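Phage tail sheath protein (Desulfitobacterium hafniense, PDB 3HXL) probably polymerises with copies of itself into the contractile sheath around the tail tube of a myovirus-type phage or related particle. Local coordinates at residues Q71-K83 and L255-W269. Numbering follows the deposited sequence.
Sequences QLRLINEALKRAK and LADGTILTAAQATAW
Ala-268 packs its methyl into helix 73-78, with CB 3.6 Å from Leu-74 O and next to the CB atoms of Glu-77 and Ala-78. Small residues here let the axes of helices 73-78 and 263-269 approach to 7.8 Å at 43°, close enough for a CA-H...O contact from Ala-78 CA to Ala-268 O (3.5 Å). One turn earlier, Leu-74 reaches across Gln-265 at about a right angle and lays CD2 against Gln-265 CB and O.

Charged groups line one flank. Arg-73, its chain bent at chi2 and chi3, turns its guanidinium between two carboxylates: NH1 donates to Glu-77 OE2 (3.0 Å) near the guanidinium plane, while NH2 makes a longer salt bridge to Asp-257 OD2 (3.5 Å). Leu-255 CD1 lies over one guanidinium face, toward its rim. Asp-257 is held in an Asx turn by Thr-259 N. Lys-80 NZ binds Glu-77 OE1 on its syn lone pair (2.8 Å); Tyr-288 OH hydrogen-bonds Glu-77 OE1, and Glu-290 forms a second salt bridge with Lys-80 NZ.

With CG anti to the backbone N (chi1 -178°), Trp-269 presents its indole edge to Lys-80 CB, while its CZ2 lies over the Arg-81 guanidinium, the two planes 81° apart. Asp-289 OD1 takes a hydrogen bond from Trp-269 NE1 and a salt bridge from Arg-81 NE, tying these side chains together. A water accepts from Arg-81 N and lies within bonding distance of Glu-77 O and Trp-269 O.

The contact joins the Gp18 domain III N-terminal region to the subtilisin-like region: both helices lie against strand 35-40 of the mixed sheet, Ala-78 and Ala-268 meeting at Met-38, while Ile-75 packs on strand 84-89 and Thr-267 on strand 232-236.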
loop_
_atom_site.group_PDB
_atom_site.type_symbol
_atom_site.label_atom_id
_atom_site.label_comp_id
_atom_site.label_asym_id
_atom_site.label_seq_id
_atom_site.Cartn_x
_atom_site.Cartn_y
_atom_site.Cartn_z
ATOM N N GLN A 71 -8.069 16.291 1.071
ATOM C CA GLN A 71 -8.243 15.384 -0.056
ATOM C C GLN A 71 -7.247 14.229 -0.076
ATOM O O GLN A 71 -7.535 13.181 -0.644
ATOM C CB GLN A 71 -8.155 16.148 -1.384
ATOM C CG GLN A 71 -9.343 17.057 -1.659
ATOM C CD GLN A 71 -9.121 18.476 -1.179
ATOM O OE1 GLN A 71 -8.394 18.712 -0.214
ATOM N NE2 GLN A 71 -9.760 19.430 -1.846
ATOM N N LEU A 72 -6.080 14.401 0.537
ATOM C CA LEU A 72 -5.096 13.321 0.521
ATOM C C LEU A 72 -4.948 12.614 1.858
ATOM O O LEU A 72 -3.977 11.897 2.089
ATOM C CB LEU A 72 -3.736 13.847 0.055
ATOM C CG LEU A 72 -3.682 14.453 -1.357
ATOM C CD1 LEU A 72 -2.253 14.884 -1.655
ATOM C CD2 LEU A 72 -4.155 13.434 -2.395
ATOM N N ARG A 73 -5.926 12.808 2.732
ATOM C CA ARG A 73 -5.913 12.189 4.049
ATOM C C ARG A 73 -5.496 10.709 4.080
ATOM O O ARG A 73 -4.625 10.330 4.864
ATOM C CB ARG A 73 -7.291 12.348 4.705
ATOM C CG ARG A 73 -7.483 11.478 5.938
ATOM C CD ARG A 73 -6.500 11.861 7.037
ATOM N NE ARG A 73 -6.852 13.139 7.645
ATOM C CZ ARG A 73 -6.111 13.765 8.553
ATOM N NH1 ARG A 73 -4.965 13.235 8.964
ATOM N NH2 ARG A 73 -6.520 14.921 9.051
ATOM N N LEU A 74 -6.101 9.871 3.235
ATOM C CA LEU A 74 -5.769 8.443 3.240
ATOM C C LEU A 74 -4.324 8.150 2.866
ATOM O O LEU A 74 -3.718 7.201 3.375
ATOM C CB LEU A 74 -6.709 7.670 2.306
ATOM C CG LEU A 74 -8.203 7.821 2.615
ATOM C CD1 LEU A 74 -9.024 6.936 1.672
ATOM C CD2 LEU A 74 -8.464 7.444 4.056
ATOM N N ILE A 75 -3.769 8.959 1.970
ATOM C CA ILE A 75 -2.389 8.778 1.557
ATOM C C ILE A 75 -1.499 9.112 2.758
ATOM O O ILE A 75 -0.533 8.411 3.050
ATOM C CB ILE A 75 -2.068 9.692 0.353
ATOM C CG1 ILE A 75 -2.863 9.204 -0.866
ATOM C CG2 ILE A 75 -0.571 9.681 0.050
ATOM C CD1 ILE A 75 -2.764 10.097 -2.076
ATOM N N ASN A 76 -1.857 10.180 3.459
ATOM C CA ASN A 76 -1.118 10.613 4.638
ATOM C C ASN A 76 -1.140 9.499 5.691
ATOM O O ASN A 76 -0.099 9.124 6.227
ATOM C CB ASN A 76 -1.744 11.909 5.185
ATOM C CG ASN A 76 -1.040 12.427 6.434
ATOM O OD1 ASN A 76 -1.515 12.237 7.560
ATOM N ND2 ASN A 76 0.096 13.072 6.240
ATOM N N GLU A 77 -2.319 8.945 5.962
ATOM C CA GLU A 77 -2.446 7.888 6.960
ATOM C C GLU A 77 -1.685 6.607 6.617
ATOM O O GLU A 77 -1.042 6.016 7.480
ATOM C CB GLU A 77 -3.927 7.566 7.199
ATOM C CG GLU A 77 -4.733 8.768 7.677
ATOM C CD GLU A 77 -4.112 9.431 8.903
ATOM O OE1 GLU A 77 -4.136 8.819 9.993
ATOM O OE2 GLU A 77 -3.594 10.561 8.772
ATOM N N ALA A 78 -1.757 6.179 5.360
ATOM C CA ALA A 78 -1.070 4.968 4.934
ATOM C C ALA A 78 0.438 5.105 5.095
ATOM O O ALA A 78 1.127 4.138 5.407
ATOM C CB ALA A 78 -1.396 4.660 3.478
ATOM N N LEU A 79 0.949 6.306 4.872
ATOM C CA LEU A 79 2.381 6.520 4.979
ATOM C C LEU A 79 2.873 6.854 6.384
ATOM O O LEU A 79 4.036 7.209 6.561
ATOM C CB LEU A 79 2.822 7.582 3.965
ATOM C CG LEU A 79 2.821 6.999 2.534
ATOM C CD1 LEU A 79 2.987 8.098 1.501
ATOM C CD2 LEU A 79 3.934 5.964 2.407
ATOM N N LYS A 80 1.999 6.737 7.382
ATOM C CA LYS A 80 2.426 6.990 8.755
ATOM C C LYS A 80 3.338 5.844 9.187
ATOM O O LYS A 80 4.315 6.056 9.905
ATOM C CB LYS A 80 1.219 7.106 9.704
ATOM C CG LYS A 80 0.624 8.508 9.750
ATOM C CD LYS A 80 -0.618 8.610 10.624
ATOM C CE LYS A 80 -1.050 10.071 10.762
ATOM N NZ LYS A 80 -2.307 10.229 11.558
ATOM N N ARG A 81 3.042 4.629 8.726
ATOM C CA ARG A 81 3.858 3.473 9.093
ATOM C C ARG A 81 4.529 2.765 7.915
ATOM O O ARG A 81 5.517 2.058 8.100
ATOM C CB ARG A 81 3.013 2.456 9.870
ATOM C CG ARG A 81 2.426 2.965 11.189
ATOM C CD ARG A 81 3.500 3.109 12.265
ATOM N NE ARG A 81 2.943 3.330 13.603
ATOM C CZ ARG A 81 2.904 2.406 14.559
ATOM N NH1 ARG A 81 3.385 1.192 14.335
ATOM N NH2 ARG A 81 2.401 2.700 15.748
ATOM N N ALA A 82 3.995 2.946 6.710
ATOM C CA ALA A 82 4.565 2.301 5.527
ATOM C C ALA A 82 5.697 3.142 4.954
ATOM O O ALA A 82 5.733 4.356 5.138
ATOM C CB ALA A 82 3.483 2.096 4.475
ATOM N N LYS A 83 6.622 2.495 4.259
ATOM C CA LYS A 83 7.738 3.207 3.667
ATOM C C LYS A 83 7.442 3.541 2.211
ATOM O O LYS A 83 7.949 4.525 1.676
ATOM C CB LYS A 83 9.004 2.360 3.780
ATOM C CG LYS A 83 9.313 1.947 5.213
ATOM C CD LYS A 83 9.482 3.165 6.115
ATOM C CE LYS A 83 9.640 2.772 7.577
ATOM N NZ LYS A 83 8.430 2.092 8.107
ATOM N N LEU A 255 -8.787 11.829 15.683
ATOM C CA LEU A 255 -7.452 12.406 15.644
ATOM C C LEU A 255 -7.299 13.611 16.572
ATOM O O LEU A 255 -8.286 14.209 17.001
ATOM C CB LEU A 255 -7.111 12.813 14.210
ATOM C CG LEU A 255 -7.196 11.717 13.138
ATOM C CD1 LEU A 255 -6.689 12.270 11.808
ATOM C CD2 LEU A 255 -6.362 10.513 13.557
ATOM N N ALA A 256 -6.055 13.963 16.879
ATOM C CA ALA A 256 -5.794 15.095 17.760
ATOM C C ALA A 256 -6.327 16.406 17.186
ATOM O O ALA A 256 -6.622 17.338 17.932
ATOM C CB ALA A 256 -4.295 15.209 18.039
ATOM N N ASP A 257 -6.453 16.485 15.866
ATOM C CA ASP A 257 -6.954 17.705 15.236
ATOM C C ASP A 257 -8.482 17.724 15.207
ATOM O O ASP A 257 -9.085 18.626 14.629
ATOM C CB ASP A 257 -6.401 17.833 13.813
ATOM C CG ASP A 257 -7.035 16.852 12.849
ATOM O OD1 ASP A 257 -7.480 15.776 13.300
ATOM O OD2 ASP A 257 -7.077 17.153 11.637
ATOM N N GLY A 258 -9.099 16.728 15.836
ATOM C CA GLY A 258 -10.550 16.656 15.872
ATOM C C GLY A 258 -11.161 15.785 14.785
ATOM O O GLY A 258 -12.340 15.441 14.860
ATOM N N THR A 259 -10.362 15.424 13.783
ATOM C CA THR A 259 -10.823 14.592 12.671
ATOM C C THR A 259 -11.338 13.225 13.119
ATOM O O THR A 259 -10.683 12.526 13.888
ATOM C CB THR A 259 -9.689 14.335 11.648
ATOM O OG1 THR A 259 -9.168 15.583 11.176
ATOM C CG2 THR A 259 -10.209 13.524 10.460
ATOM N N ILE A 260 -12.515 12.845 12.633
ATOM C CA ILE A 260 -13.076 11.544 12.961
ATOM C C ILE A 260 -12.925 10.665 11.725
ATOM O O ILE A 260 -13.469 10.975 10.668
ATOM C CB ILE A 260 -14.581 11.625 13.321
ATOM C CG1 ILE A 260 -14.778 12.383 14.639
ATOM C CG2 ILE A 260 -15.166 10.224 13.440
ATOM C CD1 ILE A 260 -14.816 13.885 14.487
ATOM N N LEU A 261 -12.174 9.578 11.844
ATOM C CA LEU A 261 -11.997 8.679 10.712
ATOM C C LEU A 261 -12.871 7.449 10.892
ATOM O O LEU A 261 -12.923 6.869 11.974
ATOM C CB LEU A 261 -10.534 8.250 10.595
ATOM C CG LEU A 261 -9.494 9.350 10.357
ATOM C CD1 LEU A 261 -8.100 8.714 10.337
ATOM C CD2 LEU A 261 -9.767 10.072 9.036
ATOM N N THR A 262 -13.560 7.057 9.827
ATOM C CA THR A 262 -14.421 5.882 9.860
ATOM C C THR A 262 -13.559 4.629 9.807
ATOM O O THR A 262 -12.345 4.707 9.612
ATOM C CB THR A 262 -15.339 5.819 8.638
ATOM O OG1 THR A 262 -14.531 5.785 7.456
ATOM C CG2 THR A 262 -16.262 7.011 8.589
ATOM N N ALA A 263 -14.191 3.471 9.964
ATOM C CA ALA A 263 -13.456 2.211 9.901
ATOM C C ALA A 263 -12.878 2.064 8.500
ATOM O O ALA A 263 -11.741 1.610 8.323
ATOM C CB ALA A 263 -14.378 1.043 10.220
ATOM N N ALA A 264 -13.665 2.443 7.498
ATOM C CA ALA A 264 -13.210 2.356 6.112
ATOM C C ALA A 264 -11.940 3.190 5.913
ATOM O O ALA A 264 -10.995 2.753 5.259
ATOM C CB ALA A 264 -14.304 2.844 5.164
ATOM N N GLN A 265 -11.932 4.400 6.460
ATOM C CA GLN A 265 -10.766 5.266 6.335
ATOM C C GLN A 265 -9.590 4.725 7.142
ATOM O O GLN A 265 -8.421 4.914 6.770
ATOM C CB GLN A 265 -11.085 6.673 6.826
ATOM C CG GLN A 265 -12.095 7.438 5.983
ATOM C CD GLN A 265 -12.390 8.790 6.582
ATOM O OE1 GLN A 265 -12.888 8.877 7.700
ATOM N NE2 GLN A 265 -12.074 9.861 5.848
ATOM N N ALA A 266 -9.905 4.074 8.258
ATOM C CA ALA A 266 -8.892 3.508 9.140
ATOM C C ALA A 266 -8.107 2.361 8.499
ATOM O O ALA A 266 -7.009 2.037 8.946
ATOM C CB ALA A 266 -9.544 3.041 10.444
ATOM N N THR A 267 -8.653 1.751 7.445
ATOM C CA THR A 267 -7.953 0.661 6.776
ATOM C C THR A 267 -6.615 1.143 6.219
ATOM O O THR A 267 -5.675 0.362 6.102
ATOM C CB THR A 267 -8.776 0.055 5.594
ATOM O OG1 THR A 267 -8.968 1.047 4.577
ATOM C CG2 THR A 267 -10.135 -0.449 6.081
ATOM N N ALA A 268 -6.536 2.426 5.881
ATOM C CA ALA A 268 -5.307 2.999 5.327
ATOM C C ALA A 268 -4.150 2.855 6.314
ATOM O O ALA A 268 -3.093 2.315 5.971
ATOM C CB ALA A 268 -5.524 4.477 4.987
ATOM N N TRP A 269 -4.344 3.350 7.533
ATOM C CA TRP A 269 -3.299 3.248 8.555
ATOM C C TRP A 269 -3.029 1.794 8.922
ATOM O O TRP A 269 -1.876 1.379 9.046
ATOM C CB TRP A 269 -3.697 4.007 9.823
ATOM C CG TRP A 269 -2.637 3.966 10.891
ATOM C CD1 TRP A 269 -1.597 4.839 11.047
ATOM C CD2 TRP A 269 -2.496 2.987 11.925
ATOM N NE1 TRP A 269 -0.819 4.469 12.118
ATOM C CE2 TRP A 269 -1.351 3.337 12.681
ATOM C CE3 TRP A 269 -3.234 1.854 12.298
ATOM C CZ2 TRP A 269 -0.913 2.585 13.776
ATOM C CZ3 TRP A 269 -2.796 1.103 13.394
ATOM C CH2 TRP A 269 -1.648 1.480 14.123
HETATM O O HOH W 1 0.280 3.699 8.492
#